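Long-range contacts in tumour necrosis factor receptor (Ectromelia virus, PDB 3ON9), which probably blunts host immune defence by binding tumour necrosis factor and various chemokines, the fragment here being its chemokine-binding SECRET domain, a beta-sandwich: residues V11-Y16 against I83-K88; Y16-T21 against S36-T41. All coordinates share one frame; numbering follows the deposited sequence.

Interactions 1 and 2 illustrate how a beta-sandwich is held together by different chemistry at its centre and at its end. Interaction 1 lies in the core, where strands of the two sheets face each other through apolar side chains and no hydrogen bond passes between them. Interaction 2 lies about 11 Å away, centre to centre, and nearer the surface: there the loop that follows strand 8-16 is tied by a glutamate carboxylate to the start of strand 38-45, with one small apolar contact beneath. Strands 38-45 and 82-89 are neighbours in one sheet, where Leu85 also packs on Ile40. Along the sequence, the length of chain closed by interaction 1 contains interaction 2.

Interaction 1: residues V11-Y16 against I83-K88; sequences VEINMY and INLEIK
The middle of the hydrophobic core of the SECRET beta-sandwich is built where Val11, Ile13 and Met15 of one sheet meet Leu85 and Ile87 of the other. The strand segments run in nearly the same direction, 19° apart, with their axes 10.3 Å from each other at closest approach, so contact is left entirely to side chains. Leu85 reaches across tip to tip with two partners: its CD2 branch lies 3.9 Å from Val11 CG1 and 3.8 Å from Ile13 CG1. With Leu85 CG opposite the backbone N (chi1 -166°), the isobutyl group is carried into this position between them. The next pair meets differently. Ile13 and Ile87 pass alongside each other, pointing opposite ways, and Ile13 CG2 comes 4.1 Å from Ile87 CG1. A looser touch follows, 4.4 Å between Met15 SD and Ile87 CG2. The alternation of a beta strand explains the spacing, since every second side chain points across the sandwich. Around these residues the same core continues: Ile13 also packs on Leu123 and Leu85 on Val125 of strand 122-130, Met15 touches Ile40 of strand 38-45, and Val11 meets Phe51 of strand 51-59.

Interaction 2: residues Y16-T21 against S36-T41; sequences YPVNKT and SELTIT
Glu37 starts its reach toward Asn19 with CG lodged between its own backbone N and carbonyl carbon (chi1 71°), and from there the chain runs fully extended, delivering the carboxylate to the backbone N-H groups of Asn19 and Lys20. Asn19 CG stands anti to its carbonyl carbon, beside its own N, which lets the side-chain amide work together with the main-chain N-H. The two groups then engage as a pair: Asn19 N donates to Glu37 OE2 at 2.7 Å in an almost straight bond (171°), while Asn19 ND2 donates to Glu37 OE1 at 3.0 Å. Held at both oxygens by one residue, the carboxylate has probably little freedom to rotate. Both oxygens accept through their syn lone pairs, and although OE1 lies nearly in the amide plane of Asn19, the amide and carboxylate planes are turned 62° from each other. Lys20 N adds a weak, bent third bond to Glu37 OE2 at 3.4 Å. In the sandwich, the loop that crosses from strand 8-16 of one sheet to strand 24-26 of the other is thereby held against the turn that leads into strand 38-45. Lys20 lays its aliphatic chain alongside this turn, with CE 3.5 Å from Ser36 OG; its ammonium is not in contact with the carboxylate, as Lys20 NZ and Glu37 OE1 are 6.1 Å apart. Further in, Val18 CG1 packs 3.9 Å from Leu38 CD1, the two side chains lying roughly perpendicular. Val18 also rests on Tyr56 and Val58, and Leu38 on Ile87 and Cys119.

Interaction 1: residues V11-Y16 against I83-K88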
loop_
_atom_site.group_PDB
_atom_site.type_symbol
_atom_site.label_atom_id
_atom_site.label_comp_id
_atom_site.label_asym_id
_atom_site.label_seq_id
_atom_site.Cartn_x
_atom_site.Cartn_y
_atom_site.Cartn_z
ATOM N N VAL A 11 -2.357 -3.460 1.325
ATOM C CA VAL A 11 -1.931 -2.154 0.860
ATOM C C VAL A 11 -1.589 -2.288 -0.615
ATOM O O VAL A 11 -0.805 -3.152 -0.988
ATOM C CB VAL A 11 -0.702 -1.647 1.658
ATOM C CG1 VAL A 11 -0.238 -0.301 1.111
ATOM C CG2 VAL A 11 -1.043 -1.531 3.137
ATOM N N GLU A 12 -2.211 -1.459 -1.453
ATOM C CA GLU A 12 -1.971 -1.478 -2.890
ATOM C C GLU A 12 -1.524 -0.111 -3.342
ATOM O O GLU A 12 -2.090 0.899 -2.927
ATOM C CB GLU A 12 -3.248 -1.823 -3.657
ATOM C CG GLU A 12 -3.855 -3.154 -3.302
ATOM C CD GLU A 12 -5.317 -3.233 -3.710
ATOM O OE1 GLU A 12 -5.615 -3.114 -4.922
ATOM O OE2 GLU A 12 -6.168 -3.403 -2.812
ATOM N N ILE A 13 -0.521 -0.087 -4.212
ATOM C CA ILE A 13 -0.044 1.155 -4.796
ATOM C C ILE A 13 0.055 0.991 -6.312
ATOM O O ILE A 13 0.848 0.185 -6.809
ATOM C CB ILE A 13 1.347 1.564 -4.215
ATOM C CG1 ILE A 13 1.358 1.516 -2.675
ATOM C CG2 ILE A 13 1.732 2.957 -4.692
ATOM C CD1 ILE A 13 1.848 0.183 -2.070
ATOM N N ASN A 14 -0.747 1.753 -7.058
ATOM C CA ASN A 14 -0.719 1.663 -8.516
ATOM C C ASN A 14 -0.145 2.950 -9.083
ATOM O O ASN A 14 -0.454 4.026 -8.590
ATOM C CB ASN A 14 -2.122 1.369 -9.060
ATOM C CG ASN A 14 -2.663 0.059 -8.532
ATOM O OD1 ASN A 14 -1.896 -0.876 -8.292
ATOM N ND2 ASN A 14 -3.972 -0.013 -8.315
ATOM N N MET A 15 0.730 2.837 -10.077
ATOM C CA MET A 15 1.560 3.970 -10.475
ATOM C C MET A 15 1.733 4.069 -11.985
ATOM O O MET A 15 1.862 3.057 -12.665
ATOM C CB MET A 15 2.950 3.850 -9.830
ATOM C CG MET A 15 2.907 3.779 -8.310
ATOM S SD MET A 15 4.552 3.642 -7.579
ATOM C CE MET A 15 4.953 1.942 -7.995
ATOM N N TYR A 16 1.751 5.294 -12.498
ATOM C CA TYR A 16 2.020 5.528 -13.907
ATOM C C TYR A 16 2.643 6.904 -14.074
ATOM O O TYR A 16 2.195 7.854 -13.454
ATOM C CB TYR A 16 0.715 5.462 -14.711
ATOM C CG TYR A 16 0.942 5.466 -16.201
ATOM C CD1 TYR A 16 1.032 4.275 -16.907
ATOM C CD2 TYR A 16 1.102 6.655 -16.892
ATOM C CE1 TYR A 16 1.269 4.270 -18.271
ATOM C CE2 TYR A 16 1.331 6.657 -18.257
ATOM C CZ TYR A 16 1.409 5.464 -18.933
ATOM O OH TYR A 16 1.636 5.469 -20.287
ATOM N N ILE A 83 -0.960 2.865 9.901
ATOM C CA ILE A 83 -0.320 2.548 8.627
ATOM C C ILE A 83 0.212 3.830 8.005
ATOM O O ILE A 83 -0.557 4.751 7.723
ATOM C CB ILE A 83 -1.309 1.889 7.650
ATOM C CG1 ILE A 83 -1.749 0.515 8.169
ATOM C CG2 ILE A 83 -0.699 1.766 6.261
ATOM C CD1 ILE A 83 -0.653 -0.555 8.136
ATOM N N ASN A 84 1.525 3.912 7.817
ATOM C CA ASN A 84 2.121 5.040 7.103
ATOM C C ASN A 84 2.754 4.543 5.826
ATOM O O ASN A 84 3.402 3.498 5.802
ATOM C CB ASN A 84 3.187 5.759 7.941
ATOM C CG ASN A 84 2.612 6.438 9.171
ATOM O OD1 ASN A 84 1.454 6.882 9.175
ATOM N ND2 ASN A 84 3.428 6.538 10.221
ATOM N N LEU A 85 2.589 5.305 4.760
ATOM C CA LEU A 85 3.094 4.906 3.465
ATOM C C LEU A 85 3.678 6.128 2.794
ATOM O O LEU A 85 3.045 7.174 2.761
ATOM C CB LEU A 85 1.926 4.395 2.621
ATOM C CG LEU A 85 2.245 3.634 1.350
ATOM C CD1 LEU A 85 2.960 2.309 1.686
ATOM C CD2 LEU A 85 0.957 3.372 0.574
ATOM N N GLU A 86 4.890 5.997 2.269
ATOM C CA GLU A 86 5.527 7.081 1.541
ATOM C C GLU A 86 5.993 6.571 0.192
ATOM O O GLU A 86 6.615 5.508 0.100
ATOM C CB GLU A 86 6.727 7.619 2.332
ATOM C CG GLU A 86 7.554 8.655 1.571
ATOM C CD GLU A 86 8.982 8.770 2.100
ATOM O OE1 GLU A 86 9.248 9.718 2.875
ATOM O OE2 GLU A 86 9.831 7.910 1.760
ATOM N N ILE A 87 5.658 7.316 -0.861
ATOM C CA ILE A 87 6.157 7.028 -2.196
ATOM C C ILE A 87 7.201 8.093 -2.539
ATOM O O ILE A 87 6.878 9.286 -2.634
ATOM C CB ILE A 87 5.010 7.019 -3.242
ATOM C CG1 ILE A 87 3.983 5.917 -2.921
ATOM C CG2 ILE A 87 5.571 6.821 -4.660
ATOM C CD1 ILE A 87 2.941 6.278 -1.867
ATOM N N LYS A 88 8.447 7.661 -2.714
ATOM C CA LYS A 88 9.572 8.582 -2.910
ATOM C C LYS A 88 10.138 8.501 -4.321
ATOM O O LYS A 88 10.676 7.465 -4.722
ATOM C CB LYS A 88 10.672 8.299 -1.876
ATOM C CG LYS A 88 12.029 8.957 -2.165
ATOM C CD LYS A 88 11.929 10.480 -2.148
ATOM C CE LYS A 88 13.294 11.141 -1.938
ATOM N NZ LYS A 88 14.310 10.710 -2.954
#

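Interaction 2: residues Y16-T21 against S36-T41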
loop_
_atom_site.group_PDB
_atom_site.type_symbol
_atom_site.label_atom_id
_atom_site.label_comp_id
_atom_site.label_asym_id
_atom_site.label_seq_id
_atom_site.Cartn_x
_atom_site.Cartn_y
_atom_site.Cartn_z
ATOM N N TYR A 16 1.751 5.294 -12.498
ATOM C CA TYR A 16 2.020 5.528 -13.907
ATOM C C TYR A 16 2.643 6.904 -14.074
ATOM O O TYR A 16 2.195 7.854 -13.454
ATOM C CB TYR A 16 0.715 5.462 -14.711
ATOM C CG TYR A 16 0.942 5.466 -16.201
ATOM C CD1 TYR A 16 1.032 4.275 -16.907
ATOM C CD2 TYR A 16 1.102 6.655 -16.892
ATOM C CE1 TYR A 16 1.269 4.270 -18.271
ATOM C CE2 TYR A 16 1.331 6.657 -18.257
ATOM C CZ TYR A 16 1.409 5.464 -18.933
ATOM O OH TYR A 16 1.636 5.469 -20.287
ATOM N N PRO A 17 3.698 7.017 -14.899
ATOM C CA PRO A 17 4.382 5.933 -15.606
ATOM C C PRO A 17 5.601 5.443 -14.826
ATOM O O PRO A 17 6.242 6.230 -14.118
ATOM C CB PRO A 17 4.897 6.616 -16.879
ATOM C CG PRO A 17 5.039 8.087 -16.496
ATOM C CD PRO A 17 4.293 8.332 -15.202
ATOM N N VAL A 18 5.920 4.162 -14.962
ATOM C CA VAL A 18 7.183 3.655 -14.433
ATOM C C VAL A 18 8.091 3.265 -15.588
ATOM O O VAL A 18 7.619 2.881 -16.668
ATOM C CB VAL A 18 7.015 2.473 -13.441
ATOM C CG1 VAL A 18 6.210 2.920 -12.222
ATOM C CG2 VAL A 18 6.370 1.262 -14.105
ATOM N N ASN A 19 9.396 3.398 -15.366
ATOM C CA ASN A 19 10.393 3.113 -16.381
ATOM C C ASN A 19 11.235 1.888 -16.056
ATOM O O ASN A 19 12.035 1.451 -16.885
ATOM C CB ASN A 19 11.329 4.304 -16.527
ATOM C CG ASN A 19 10.605 5.556 -16.937
ATOM O OD1 ASN A 19 10.075 5.640 -18.045
ATOM N ND2 ASN A 19 10.574 6.545 -16.047
ATOM N N LYS A 20 11.069 1.358 -14.849
ATOM C CA LYS A 20 11.871 0.230 -14.381
ATOM C C LYS A 20 10.979 -0.920 -13.956
ATOM O O LYS A 20 9.913 -0.705 -13.370
ATOM C CB LYS A 20 12.733 0.640 -13.187
ATOM C CG LYS A 20 13.596 1.871 -13.396
ATOM C CD LYS A 20 14.567 1.692 -14.534
ATOM C CE LYS A 20 15.439 2.926 -14.675
ATOM N NZ LYS A 20 16.405 2.780 -15.793
ATOM N N THR A 21 11.424 -2.139 -14.244
ATOM C CA THR A 21 10.669 -3.327 -13.863
ATOM C C THR A 21 11.357 -4.088 -12.737
ATOM O O THR A 21 10.706 -4.793 -11.969
ATOM C CB THR A 21 10.414 -4.259 -15.069
ATOM O OG1 THR A 21 11.660 -4.695 -15.630
ATOM C CG2 THR A 21 9.610 -3.518 -16.143
ATOM N N SER A 36 15.143 1.685 -8.991
ATOM C CA SER A 36 16.149 2.734 -8.954
ATOM C C SER A 36 15.512 4.110 -9.103
ATOM O O SER A 36 16.212 5.115 -9.030
ATOM C CB SER A 36 17.177 2.535 -10.062
ATOM O OG SER A 36 16.549 2.504 -11.333
ATOM N N GLU A 37 14.193 4.165 -9.327
ATOM C CA GLU A 37 13.524 5.464 -9.526
ATOM C C GLU A 37 12.416 5.768 -8.510
ATOM O O GLU A 37 12.002 6.921 -8.370
ATOM C CB GLU A 37 12.969 5.584 -10.952
ATOM C CG GLU A 37 11.768 4.689 -11.187
ATOM C CD GLU A 37 11.196 4.789 -12.590
ATOM O OE1 GLU A 37 11.628 5.652 -13.383
ATOM O OE2 GLU A 37 10.307 3.977 -12.893
ATOM N N LEU A 38 11.940 4.743 -7.806
ATOM C CA LEU A 38 10.830 4.905 -6.861
ATOM C C LEU A 38 11.025 4.007 -5.656
ATOM O O LEU A 38 11.414 2.855 -5.808
ATOM C CB LEU A 38 9.495 4.532 -7.533
ATOM C CG LEU A 38 8.842 5.607 -8.400
ATOM C CD1 LEU A 38 7.911 4.980 -9.440
ATOM C CD2 LEU A 38 8.103 6.609 -7.542
ATOM N N THR A 39 10.745 4.522 -4.457
ATOM C CA THR A 39 10.768 3.675 -3.266
ATOM C C THR A 39 9.435 3.835 -2.548
ATOM O O THR A 39 8.957 4.952 -2.346
ATOM C CB THR A 39 11.896 4.051 -2.297
ATOM O OG1 THR A 39 13.159 3.961 -2.972
ATOM C CG2 THR A 39 11.907 3.094 -1.087
ATOM N N ILE A 40 8.838 2.707 -2.188
ATOM C CA ILE A 40 7.613 2.714 -1.397
ATOM C C ILE A 40 7.956 2.168 -0.016
ATOM O O ILE A 40 8.446 1.042 0.106
ATOM C CB ILE A 40 6.519 1.849 -2.027
ATOM C CG1 ILE A 40 6.267 2.274 -3.480
ATOM C CG2 ILE A 40 5.235 1.937 -1.190
ATOM C CD1 ILE A 40 5.410 1.290 -4.264
ATOM N N THR A 41 7.696 2.974 1.012
ATOM C CA THR A 41 8.032 2.633 2.397
ATOM C C THR A 41 6.769 2.566 3.250
ATOM O O THR A 41 5.993 3.526 3.333
ATOM C CB THR A 41 9.013 3.661 3.008
ATOM O OG1 THR A 41 10.196 3.726 2.202
ATOM C CG2 THR A 41 9.391 3.285 4.447
#